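Local coordinates for protein SidF, inhibitor of growth family, member 3 (Legionella pneumophila subsp. pneumophila, PDB 4FYE) that acts as a phosphoinositide phosphatase of Legionella, probably removing the 3-phosphate from phosphatidylinositol phosphates of membranes, at residues 44-47 / 48-51; 71-74 / 75-78; 343-346 / 347-351; 484-487 / 488-491. The protein carries 1 engineered substitution. All coordinates share one frame; numbering follows the deposited sequence.

Overall arrangement
The four contacts, one beta turn and three stretches of helix, are scattered over one chain, and they follow one another in sequence without touching. Interaction 1 is the hairpin turn leading into strand 50-55; interaction 2 opens the next helix, 71-92, with centres 26 Å apart. Interaction 3, the last turns of helix 335-349, sits 28 Å from interaction 1 between centres, but 49 Å from interaction 2, on the other side of the chain's centre. Interaction 4, early in the long helix 482-514, is 33 Å from interaction 3, with about 19 Å between nearest atoms; interaction 2 is most distant from it, at 57 Å between centres. None of the four includes a ligand atom.

Interaction 1 (44-47 / 48-51); sequences PMLD and GKQV
Leu46 and Lys49 are the two ends of a type I beta turn, which reverses the chain between strand 39-42 and its antiparallel neighbour, strand 50-55, at the surface of the mixed sheet. The turn is closed by Lys49 N, which gives its hydrogen to Leu46 O at 3.1 Å; the N-H points fairly straight (158°), but it approaches from above the carbonyl plane. The two side chains then run side by side in the same direction, with Leu46 CG 3.6 Å from Lys49 CG. Farther out, Leu46 CD2 comes to 4.1 Å from Lys49 CE, so it is the aliphatic part of the lysine that lines the leucine. At the corner, Asp47 folds its carboxylate back over the next peptide: with CG set between the backbone N and the carbonyl carbon (chi1 62°), OD2 accepts a weak bond from Gly48 N at 2.7 Å. Gly48 O is held by His29. At the turn's open end, toward the strands, Pro44 CD and Val51 CG2 meet loosely at 4.5 Å, both side chains also resting on Leu16 of helix 9-16. Backbone bonds from Lys49 to Asp43 and from Val51 to Phe41 carry the pairing into the strands. Asp47 OD2 and Lys49 NZ stay 6.8 Å apart, so what holds the turn is probably the Lys49-Leu46 backbone bond, the weak Asp47 bond and the aliphatic packing, perhaps with a minor charge attraction.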
# COMPACT_ATOMS: atom_id res chain seq x y z
N PRO A 44 -8.14 -13.78 16.71
CA PRO A 44 -7.69 -14.93 17.50
C PRO A 44 -6.66 -14.54 18.55
O PRO A 44 -6.27 -15.37 19.38
CB PRO A 44 -7.00 -15.83 16.47
CG PRO A 44 -6.60 -14.92 15.35
CD PRO A 44 -7.61 -13.79 15.33
N MET A 45 -6.22 -13.30 18.53
CA MET A 45 -5.11 -12.94 19.38
C MET A 45 -5.27 -11.61 20.05
O MET A 45 -4.98 -11.50 21.22
CB MET A 45 -3.78 -13.01 18.61
CG MET A 45 -3.53 -14.41 18.05
SD MET A 45 -1.84 -14.98 17.93
CE MET A 45 -0.92 -13.44 17.86
N LEU A 46 -5.73 -10.59 19.33
CA LEU A 46 -5.95 -9.32 19.97
C LEU A 46 -7.39 -9.14 20.48
O LEU A 46 -8.34 -9.15 19.70
CB LEU A 46 -5.51 -8.17 19.08
CG LEU A 46 -5.24 -6.87 19.86
CD1 LEU A 46 -4.76 -7.03 21.32
CD2 LEU A 46 -4.26 -6.03 19.04
N ASP A 47 -7.50 -8.93 21.78
CA ASP A 47 -8.76 -9.04 22.53
C ASP A 47 -10.01 -8.42 21.89
O ASP A 47 -10.98 -9.14 21.61
CB ASP A 47 -8.57 -8.48 23.93
CG ASP A 47 -8.21 -7.02 23.91
OD1 ASP A 47 -8.46 -6.34 24.94
OD2 ASP A 47 -7.70 -6.55 22.84
N GLY A 48 -10.04 -7.11 21.67
CA GLY A 48 -11.27 -6.50 21.10
C GLY A 48 -11.20 -6.24 19.59
O GLY A 48 -11.96 -5.46 19.07
N LYS A 49 -10.26 -6.86 18.88
CA LYS A 49 -10.21 -6.70 17.42
C LYS A 49 -11.08 -7.73 16.64
O LYS A 49 -11.38 -8.84 17.13
CB LYS A 49 -8.77 -6.64 16.88
CG LYS A 49 -7.79 -5.67 17.57
CD LYS A 49 -8.26 -4.23 17.70
CE LYS A 49 -7.11 -3.29 18.07
NZ LYS A 49 -7.47 -1.83 18.00
N GLN A 50 -11.49 -7.33 15.44
CA GLN A 50 -12.33 -8.18 14.62
C GLN A 50 -11.72 -8.49 13.29
O GLN A 50 -10.82 -7.77 12.83
CB GLN A 50 -13.71 -7.56 14.45
CG GLN A 50 -14.60 -7.86 15.66
CD GLN A 50 -15.86 -7.01 15.71
OE1 GLN A 50 -16.35 -6.52 14.69
NE2 GLN A 50 -16.41 -6.85 16.92
N VAL A 51 -12.28 -9.50 12.63
CA VAL A 51 -11.79 -9.97 11.38
C VAL A 51 -12.95 -10.19 10.44
O VAL A 51 -13.92 -10.83 10.82
CB VAL A 51 -11.15 -11.31 11.63
CG1 VAL A 51 -10.54 -11.84 10.37
CG2 VAL A 51 -10.11 -11.13 12.70

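Interaction 2 (71-74 / 75-78); sequences VIQE and ANNY
Two side-chain amides, those of Asn76 and Asn77, each lie with one face over a backbone carbonyl oxygen of the turn before. Ile72 O sits 3.5 Å from Asn76 CG, and Gln73 O sits 3.4 Å from Asn77 CG, almost directly above the amide carbon in both cases. Both asparagines reach this position because CG stands beside the backbone N (chi1 -71° for Asn76), which tips the amide back along the helix. At the edge of Asn76, ND2 donates to a water at 3.0 Å, and the same water donates to Gln73 OE1 at 2.9 Å, bridging the two residues; Gln73 OE1 is also bonded to Tyr34 N. The carboxylate of Glu74 is turned nearly perpendicular to the Asn77 amide, and Glu74 OE1 comes to 3.8 Å from Asn77 ND2, only a near contact. Glu74 OE2 bonds Ser715 OG and Tyr34 OH, which would help stabilise a buried negative charge, while Asn77 ND2 makes a weak bond to Tyr32 O. The Tyr78 ring leads away, toward Leu152 and Thr156 of helix 136-163. Beneath all this runs regular backbone bonding, from Ala75 N to Val71 O at 2.8 Å through to Tyr78 N and Glu74 O, also at 2.8 Å and nearly straight. Such an unbroken i to i+4 series is the alpha-helical pattern, here in the opening turns of helix 71-92, packed against helices 98-119, 136-163 and 733-741.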
# COMPACT_ATOMS: atom_id res chain seq x y z
N VAL A 71 -26.80 -3.06 -5.00
CA VAL A 71 -27.11 -1.69 -4.50
C VAL A 71 -27.98 -1.62 -3.24
O VAL A 71 -27.81 -0.74 -2.39
CB VAL A 71 -27.63 -0.69 -5.55
CG1 VAL A 71 -26.58 -0.43 -6.59
CG2 VAL A 71 -28.89 -1.16 -6.20
N ILE A 72 -28.86 -2.57 -3.08
CA ILE A 72 -29.51 -2.71 -1.76
C ILE A 72 -28.56 -2.83 -0.56
O ILE A 72 -28.70 -2.08 0.41
CB ILE A 72 -30.52 -3.84 -1.74
CG1 ILE A 72 -31.54 -3.53 -2.83
CG2 ILE A 72 -31.25 -3.88 -0.37
CD1 ILE A 72 -32.54 -4.68 -3.02
N GLN A 73 -27.60 -3.74 -0.65
CA GLN A 73 -26.62 -3.92 0.40
C GLN A 73 -25.80 -2.67 0.62
O GLN A 73 -25.60 -2.30 1.76
CB GLN A 73 -25.70 -5.12 0.16
CG GLN A 73 -26.45 -6.43 0.03
CD GLN A 73 -27.18 -6.76 1.30
OE1 GLN A 73 -26.56 -6.77 2.39
NE2 GLN A 73 -28.49 -6.99 1.20
N GLU A 74 -25.37 -2.00 -0.44
CA GLU A 74 -24.54 -0.81 -0.29
C GLU A 74 -25.36 0.31 0.32
O GLU A 74 -24.87 1.09 1.13
CB GLU A 74 -23.97 -0.35 -1.65
CG GLU A 74 -23.08 -1.41 -2.33
CD GLU A 74 -21.77 -1.70 -1.56
OE1 GLU A 74 -21.34 -0.91 -0.68
OE2 GLU A 74 -21.17 -2.75 -1.82
N ALA A 75 -26.60 0.43 -0.12
CA ALA A 75 -27.54 1.34 0.51
C ALA A 75 -27.69 1.09 2.01
O ALA A 75 -27.63 2.03 2.78
CB ALA A 75 -28.88 1.26 -0.16
N ASN A 76 -27.86 -0.18 2.41
CA ASN A 76 -27.88 -0.51 3.84
C ASN A 76 -26.61 -0.13 4.56
O ASN A 76 -26.69 0.44 5.63
CB ASN A 76 -28.13 -1.97 4.10
CG ASN A 76 -29.55 -2.40 3.78
OD1 ASN A 76 -30.40 -1.61 3.42
ND2 ASN A 76 -29.78 -3.68 3.84
N ASN A 77 -25.44 -0.42 3.98
CA ASN A 77 -24.15 -0.02 4.55
C ASN A 77 -24.04 1.50 4.73
O ASN A 77 -23.71 2.01 5.79
CB ASN A 77 -23.00 -0.48 3.66
CG ASN A 77 -22.85 -1.97 3.68
OD1 ASN A 77 -23.38 -2.62 4.57
ND2 ASN A 77 -22.15 -2.52 2.69
N TYR A 78 -24.33 2.20 3.67
CA TYR A 78 -24.42 3.63 3.73
C TYR A 78 -25.35 4.10 4.77
O TYR A 78 -24.95 4.94 5.50
CB TYR A 78 -24.85 4.22 2.40
CG TYR A 78 -24.75 5.72 2.45
CD1 TYR A 78 -23.57 6.35 2.15
CD2 TYR A 78 -25.83 6.50 2.82
CE1 TYR A 78 -23.48 7.72 2.18
CE2 TYR A 78 -25.75 7.85 2.83
CZ TYR A 78 -24.55 8.44 2.52
OH TYR A 78 -24.44 9.80 2.52
O HOH W 1 -27.34 -5.19 4.65

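Interaction 3 (343-346 / 347-351); sequences IKLY and VEHNP
Leu345 O is approached by three groups from the following turn. His349 N donates to it at 3.1 Å, Glu348 N adds a weak bond, and the imidazole carbon His349 CD2 comes to 3.0 Å, so that the oxygen lies at the edge of the ring and near its plane. The ring and Leu345 point the same way, side by side, with Leu345 CD2 4.2 Å from His349 NE2, and Tyr326 stacks on the imidazole. One residue on, Tyr346 O receives Asn350 ND2 at 3.0 Å. That bond is well formed: straight to 161°, lying in the carbonyl plane on a lone pair and also in the plane of the amide. Asn350 CG is anti to its carbonyl carbon (chi1 -66°) as the amide reaches back to this oxygen. Asn350 ND2 is bonded to Lys321 O as well, so two carbonyl groups fix the amide. The Asn350 side chain crosses Tyr346 at about a right angle, bringing ND2 to 3.4 Å from Tyr346 CD1, while the ring and amide planes are only 28° apart. Earlier in the helix, Ile343 CG2 meets Val347 CG2 at 4.1 Å; Ile343 continues onto strand 391-399 and Val347 onto strand 402-416, joining the helix to the four-stranded sheet. Lys344 and Glu348 are extended and exposed, with NZ 4.4 Å from OE2, too far for a salt bridge. These turns of helix 335-349 come just ahead of strand 353-360. One side-chain NH2, bonding Tyr346 O and Lys321 O, thus links this turn to the loop at Lys321.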
# COMPACT_ATOMS: atom_id res chain seq x y z
N ILE A 343 13.13 -10.04 21.73
CA ILE A 343 13.08 -8.85 20.89
C ILE A 343 13.91 -7.74 21.49
O ILE A 343 14.73 -7.10 20.81
CB ILE A 343 11.66 -8.38 20.64
CG1 ILE A 343 10.99 -9.39 19.73
CG2 ILE A 343 11.63 -6.99 19.99
CD1 ILE A 343 9.48 -9.17 19.61
N LYS A 344 13.75 -7.59 22.79
CA LYS A 344 14.50 -6.61 23.54
C LYS A 344 16.03 -6.84 23.44
O LYS A 344 16.76 -5.92 23.19
CB LYS A 344 14.06 -6.59 25.02
CG LYS A 344 14.88 -5.57 25.80
CD LYS A 344 14.93 -5.77 27.30
CE LYS A 344 16.16 -5.04 27.82
NZ LYS A 344 15.98 -4.69 29.25
N LEU A 345 16.48 -8.06 23.63
CA LEU A 345 17.90 -8.33 23.55
C LEU A 345 18.38 -8.15 22.11
O LEU A 345 19.43 -7.61 21.88
CB LEU A 345 18.24 -9.73 24.07
CG LEU A 345 18.23 -9.86 25.60
CD1 LEU A 345 18.22 -11.30 26.13
CD2 LEU A 345 19.35 -9.09 26.29
N TYR A 346 17.56 -8.57 21.14
CA TYR A 346 17.90 -8.45 19.76
C TYR A 346 18.16 -7.00 19.41
O TYR A 346 19.17 -6.68 18.69
CB TYR A 346 16.83 -9.06 18.84
CG TYR A 346 17.05 -8.71 17.36
CD1 TYR A 346 18.18 -9.15 16.67
CD2 TYR A 346 16.18 -7.94 16.69
CE1 TYR A 346 18.40 -8.81 15.34
CE2 TYR A 346 16.38 -7.60 15.38
CZ TYR A 346 17.51 -8.03 14.71
OH TYR A 346 17.74 -7.68 13.39
N VAL A 347 17.27 -6.13 19.91
CA VAL A 347 17.28 -4.72 19.54
C VAL A 347 18.47 -4.02 20.18
O VAL A 347 19.11 -3.17 19.56
CB VAL A 347 15.98 -3.97 19.97
CG1 VAL A 347 16.18 -2.47 19.79
CG2 VAL A 347 14.79 -4.44 19.17
N GLU A 348 18.80 -4.45 21.39
CA GLU A 348 19.84 -3.85 22.20
C GLU A 348 21.21 -4.15 21.57
O GLU A 348 22.07 -3.29 21.50
CB GLU A 348 19.66 -4.33 23.64
CG GLU A 348 20.79 -4.10 24.64
CD GLU A 348 20.53 -4.81 26.01
OE1 GLU A 348 21.51 -5.25 26.66
OE2 GLU A 348 19.33 -4.93 26.42
N HIS A 349 21.37 -5.33 20.99
CA HIS A 349 22.64 -5.70 20.39
C HIS A 349 22.76 -5.67 18.88
O HIS A 349 23.81 -6.04 18.37
CB HIS A 349 23.03 -7.10 20.90
CG HIS A 349 23.08 -7.17 22.41
ND1 HIS A 349 24.19 -6.90 23.10
CD2 HIS A 349 22.11 -7.41 23.32
CE1 HIS A 349 23.95 -6.99 24.40
NE2 HIS A 349 22.67 -7.31 24.54
N ASN A 350 21.73 -5.27 18.13
CA ASN A 350 21.89 -5.20 16.69
C ASN A 350 21.40 -3.88 16.11
O ASN A 350 20.28 -3.43 16.43
CB ASN A 350 21.15 -6.40 16.02
CG ASN A 350 21.78 -7.78 16.38
OD1 ASN A 350 22.58 -8.30 15.65
ND2 ASN A 350 21.38 -8.35 17.47
N PRO A 351 22.23 -3.24 15.29
CA PRO A 351 21.85 -2.01 14.55
C PRO A 351 20.76 -2.35 13.58
O PRO A 351 20.80 -3.38 12.96
CB PRO A 351 23.12 -1.62 13.77
CG PRO A 351 24.26 -2.41 14.42
CD PRO A 351 23.69 -3.39 15.44

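Interaction 4 (484-487 / 488-491); sequences LNQQ and ITEK
Thr489 turns its hydroxyl back toward the preceding turn, and OG1 donates to Asn485 O at 2.6 Å. To get there the side chain adopts a nearly eclipsed chi1 of 23°, with OG1 swung toward its own backbone N. Thr489 N reaches the same oxygen at 3.0 Å, in a nearly straight bond (171°), so one carbonyl takes both the amide and the hydroxyl of a single residue. Gln486 stands at about a right angle to Thr489, its NE2 4.1 Å from OG1, too far apart to bond. Against Glu490 the same glutamine runs at a slant, amide and carboxylate planes 58° apart, with Gln486 CG 4.1 Å from Glu490 OE1. That carboxylate oxygen also lies 3.2 Å from Gln486 O, an acceptor beside an acceptor, which is probably a mildly unfavourable pairing offset by the Glu490 N bond to Gln486 O. The side chains of Gln486, Thr489 and Glu490 are exposed, near the start of helix 482-514, within a predicted coiled coil. Leu484 and Lys491 touch helix 522-583: Leu484 rests on Gln552 and Ile553, whereas Lys491 reaches Gln542 and Ala545, so the two helices pair antiparallel, as a helical hairpin. Ile488 is buried, and its CG1 lies 3.3 Å from Leu484 O, set beside the backbone N. Ile488 N makes only weak bonds, to Leu484 O and to Asn485 O. The Lys491 chain kinks twice near its end and leads away from Gln487, whose O accepts a weak bond from Lys491 N at 3.3 Å.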
# COMPACT_ATOMS: atom_id res chain seq x y z
N LEU A 484 31.07 8.04 -12.49
CA LEU A 484 29.98 8.91 -12.05
C LEU A 484 29.33 8.43 -10.76
O LEU A 484 28.87 9.24 -9.95
CB LEU A 484 28.97 9.09 -13.15
CG LEU A 484 29.49 9.65 -14.48
CD1 LEU A 484 28.81 8.91 -15.62
CD2 LEU A 484 29.22 11.14 -14.57
N ASN A 485 29.29 7.11 -10.55
CA ASN A 485 28.73 6.55 -9.29
C ASN A 485 29.53 7.02 -8.07
O ASN A 485 28.94 7.40 -7.05
CB ASN A 485 28.62 5.01 -9.35
CG ASN A 485 27.25 4.53 -9.80
OD1 ASN A 485 26.23 5.09 -9.40
ND2 ASN A 485 27.21 3.48 -10.60
N GLN A 486 30.87 7.01 -8.21
CA GLN A 486 31.79 7.55 -7.20
C GLN A 486 31.51 9.02 -6.88
O GLN A 486 31.40 9.42 -5.70
CB GLN A 486 33.24 7.42 -7.71
CG GLN A 486 34.30 7.47 -6.63
CD GLN A 486 34.23 6.25 -5.72
OE1 GLN A 486 35.09 5.39 -5.78
NE2 GLN A 486 33.18 6.18 -4.88
N GLN A 487 31.39 9.81 -7.94
CA GLN A 487 31.08 11.23 -7.84
C GLN A 487 29.73 11.54 -7.16
O GLN A 487 29.53 12.64 -6.62
CB GLN A 487 31.07 11.80 -9.26
CG GLN A 487 32.41 11.78 -10.00
CD GLN A 487 32.38 12.75 -11.20
OE1 GLN A 487 32.83 12.41 -12.30
NE2 GLN A 487 31.84 13.95 -10.97
N ILE A 488 28.79 10.58 -7.22
CA ILE A 488 27.46 10.73 -6.61
C ILE A 488 27.49 10.38 -5.13
O ILE A 488 27.02 11.14 -4.27
CB ILE A 488 26.40 9.84 -7.33
CG1 ILE A 488 26.03 10.39 -8.72
CG2 ILE A 488 25.12 9.70 -6.48
CD1 ILE A 488 25.04 9.49 -9.48
N THR A 489 28.04 9.21 -4.83
CA THR A 489 28.08 8.76 -3.46
C THR A 489 28.95 9.66 -2.61
O THR A 489 28.62 9.92 -1.45
CB THR A 489 28.42 7.27 -3.35
OG1 THR A 489 29.12 6.89 -4.54
CG2 THR A 489 27.10 6.46 -3.27
N GLU A 490 30.00 10.21 -3.21
CA GLU A 490 30.71 11.35 -2.60
C GLU A 490 29.76 12.54 -2.33
O GLU A 490 29.65 13.00 -1.17
CB GLU A 490 31.96 11.80 -3.39
CG GLU A 490 33.13 10.84 -3.36
CD GLU A 490 34.23 11.20 -4.37
OE1 GLU A 490 33.92 11.40 -5.57
OE2 GLU A 490 35.41 11.28 -3.95
N LYS A 491 29.05 13.04 -3.34
CA LYS A 491 28.16 14.17 -3.01
C LYS A 491 26.99 13.87 -2.09
O LYS A 491 26.58 14.74 -1.32
CB LYS A 491 27.71 15.00 -4.21
CG LYS A 491 27.34 16.41 -3.74
CD LYS A 491 26.38 17.13 -4.70
CE LYS A 491 26.99 17.43 -6.07
NZ LYS A 491 27.91 18.61 -6.14